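Local coordinates for citrate synthase (Metallosphaera sedula, PDB 6ABW), which probably catalyses the condensation of oxaloacetate, acetyl-CoA and water to citrate and CoA, a step of the tricarboxylic acid cycle, at residues A[62-67]-A[354-359]. Numbering follows the deposited sequence.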
loop_
_atom_site.group_PDB
_atom_site.type_symbol
_atom_site.label_atom_id
_atom_site.label_comp_id
_atom_site.label_asym_id
_atom_site.label_seq_id
_atom_site.Cartn_x
_atom_site.Cartn_y
_atom_site.Cartn_z
ATOM N N LEU A 62 -23.663 10.847 1.816
ATOM C CA LEU A 62 -23.689 10.798 3.265
ATOM C C LEU A 62 -22.350 10.587 3.903
ATOM O O LEU A 62 -22.013 11.247 4.875
ATOM C CB LEU A 62 -24.675 9.681 3.697
ATOM C CG LEU A 62 -24.758 9.320 5.151
ATOM C CD1 LEU A 62 -25.338 10.519 5.898
ATOM C CD2 LEU A 62 -25.616 8.038 5.280
ATOM N N MET A 63 -21.574 9.639 3.393
ATOM C CA MET A 63 -20.262 9.366 3.940
ATOM C C MET A 63 -19.249 10.461 3.695
ATOM O O MET A 63 -18.428 10.738 4.528
ATOM C CB MET A 63 -19.744 8.061 3.394
ATOM C CG MET A 63 -20.590 6.894 3.841
ATOM S SD MET A 63 -19.458 5.640 4.460
ATOM C CE MET A 63 -20.062 5.567 6.153
ATOM N N LEU A 64 -19.323 11.088 2.553
ATOM C CA LEU A 64 -18.344 12.140 2.199
ATOM C C LEU A 64 -18.745 13.520 2.738
ATOM O O LEU A 64 -17.891 14.309 3.011
ATOM C CB LEU A 64 -18.158 12.192 0.701
ATOM C CG LEU A 64 -17.475 10.984 0.124
ATOM C CD1 LEU A 64 -17.391 11.195 -1.361
ATOM C CD2 LEU A 64 -16.106 10.757 0.685
ATOM N N TYR A 65 -20.028 13.814 2.810
ATOM C CA TYR A 65 -20.494 15.164 3.170
ATOM C C TYR A 65 -21.269 15.222 4.468
ATOM O O TYR A 65 -21.511 16.329 4.943
ATOM C CB TYR A 65 -21.336 15.764 2.091
ATOM C CG TYR A 65 -20.622 16.000 0.816
ATOM C CD1 TYR A 65 -20.547 15.017 -0.126
ATOM C CD2 TYR A 65 -19.985 17.207 0.528
ATOM C CE1 TYR A 65 -19.856 15.190 -1.294
ATOM C CE2 TYR A 65 -19.318 17.386 -0.722
ATOM C CZ TYR A 65 -19.238 16.357 -1.613
ATOM O OH TYR A 65 -18.622 16.343 -2.903
ATOM N N GLY A 66 -21.664 14.078 5.026
ATOM C CA GLY A 66 -22.265 14.052 6.371
ATOM C C GLY A 66 -23.784 14.073 6.418
ATOM O O GLY A 66 -24.330 13.942 7.512
ATOM N N ASP A 67 -24.451 14.177 5.271
ATOM C CA ASP A 67 -25.894 14.097 5.180
ATOM C C ASP A 67 -26.310 13.530 3.897
ATOM O O ASP A 67 -25.568 13.585 2.925
ATOM C CB ASP A 67 -26.484 15.497 5.206
ATOM C CG ASP A 67 -26.642 16.021 6.593
ATOM O OD1 ASP A 67 -27.567 15.527 7.340
ATOM O OD2 ASP A 67 -25.880 16.953 6.904
ATOM N N TRP A 354 -13.022 3.606 2.817
ATOM C CA TRP A 354 -11.601 3.981 2.809
ATOM C C TRP A 354 -11.359 5.470 2.529
ATOM O O TRP A 354 -10.677 6.134 3.283
ATOM C CB TRP A 354 -10.820 3.122 1.793
ATOM C CG TRP A 354 -10.714 1.665 2.129
ATOM C CD1 TRP A 354 -10.695 1.092 3.362
ATOM C CD2 TRP A 354 -10.559 0.590 1.185
ATOM N NE1 TRP A 354 -10.549 -0.266 3.237
ATOM C CE2 TRP A 354 -10.430 -0.593 1.911
ATOM C CE3 TRP A 354 -10.468 0.540 -0.199
ATOM C CZ2 TRP A 354 -10.347 -1.811 1.307
ATOM C CZ3 TRP A 354 -10.353 -0.676 -0.794
ATOM C CH2 TRP A 354 -10.277 -1.829 -0.058
ATOM N N THR A 355 -11.987 5.986 1.507
ATOM C CA THR A 355 -11.799 7.363 1.116
ATOM C C THR A 355 -12.402 8.284 2.205
ATOM O O THR A 355 -11.780 9.302 2.619
ATOM C CB THR A 355 -12.406 7.708 -0.212
ATOM O OG1 THR A 355 -13.821 7.419 -0.267
ATOM C CG2 THR A 355 -11.695 7.082 -1.382
ATOM N N ALA A 356 -13.572 7.898 2.743
ATOM C CA ALA A 356 -14.177 8.755 3.750
ATOM C C ALA A 356 -13.377 8.789 5.045
ATOM O O ALA A 356 -13.238 9.886 5.698
ATOM C CB ALA A 356 -15.627 8.321 4.034
ATOM N N HIS A 357 -12.798 7.662 5.441
ATOM C CA HIS A 357 -11.927 7.627 6.632
ATOM C C HIS A 357 -10.647 8.433 6.463
ATOM O O HIS A 357 -10.208 9.099 7.389
ATOM C CB HIS A 357 -11.559 6.216 7.052
ATOM C CG HIS A 357 -12.588 5.542 7.887
ATOM N ND1 HIS A 357 -12.664 5.741 9.242
ATOM C CD2 HIS A 357 -13.530 4.606 7.593
ATOM C CE1 HIS A 357 -13.694 5.055 9.733
ATOM N NE2 HIS A 357 -14.225 4.344 8.753
ATOM N N VAL A 358 -10.021 8.365 5.301
ATOM C CA VAL A 358 -8.790 9.075 5.122
ATOM C C VAL A 358 -9.065 10.591 5.052
ATOM O O VAL A 358 -8.276 11.342 5.618
ATOM C CB VAL A 358 -7.884 8.612 3.967
ATOM C CG1 VAL A 358 -7.435 7.167 4.262
ATOM C CG2 VAL A 358 -8.515 8.710 2.613
ATOM N N ILE A 359 -10.177 10.993 4.463
ATOM C CA ILE A 359 -10.526 12.421 4.357
ATOM C C ILE A 359 -10.752 12.950 5.764
ATOM O O ILE A 359 -10.203 13.965 6.127
ATOM C CB ILE A 359 -11.694 12.691 3.452
ATOM C CG1 ILE A 359 -11.333 12.405 2.025
ATOM C CG2 ILE A 359 -12.216 14.156 3.618
ATOM C CD1 ILE A 359 -12.455 12.407 1.080
#
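Leu64 CG and Ile359 CG1 both lie anti to the carbonyl carbon of their own residue, with chi1 of -68° and -69°. Both chains are then extended, Leu64 CD1 lying anti to CA (chi2 179°). The other methyl of Leu64, CD2, carries most of the contact. It meets the end of Ile359, with Leu64 CD2 4.0 Å from Ile359 CD1, and the two side chains cross at about a right angle. The same methyl rests on the backbone of Ala356, with Leu64 CD2 4.1 Å from Ala356 CA. It also lies 4.2 Å from Thr355 OG1. Leu64 therefore fits between residues one turn apart on the facing helix.

Ala356 and Leu64 have the nearest CA atoms, with Ala356 CA 5.6 Å from Leu64 CA, a short spacing that goes with the single methyl of alanine. That methyl faces the other helix, with Ala356 CB 3.7 Å from Met63 O and 4.2 Å from Met63 CB. Met63 touches here through the base of its side chain and its carbonyl.

The contact joins the C-terminal part of helix 56-65 to the long helix 342-365, within the mainly helical citrate synthase fold. Helix 128-151 also packs here, with Val133 on Leu64 and Arg129 on Ile359, and Leu30 touches Ala356. Just beyond the contact, Asp67 forms a salt bridge with Arg381 of the second subunit, so the turn after helix 56-65 reaches the dimer partner.

All five touching residues are buried. The side chains that meet do so through apolar groups, and the one hydroxyl that touches Leu64, Thr355 OG1, is hydrogen-bonded to Thr351 O within its own helix. The fit between the two helices here therefore depends on shape and on burial of apolar surface, and not on directional bonds.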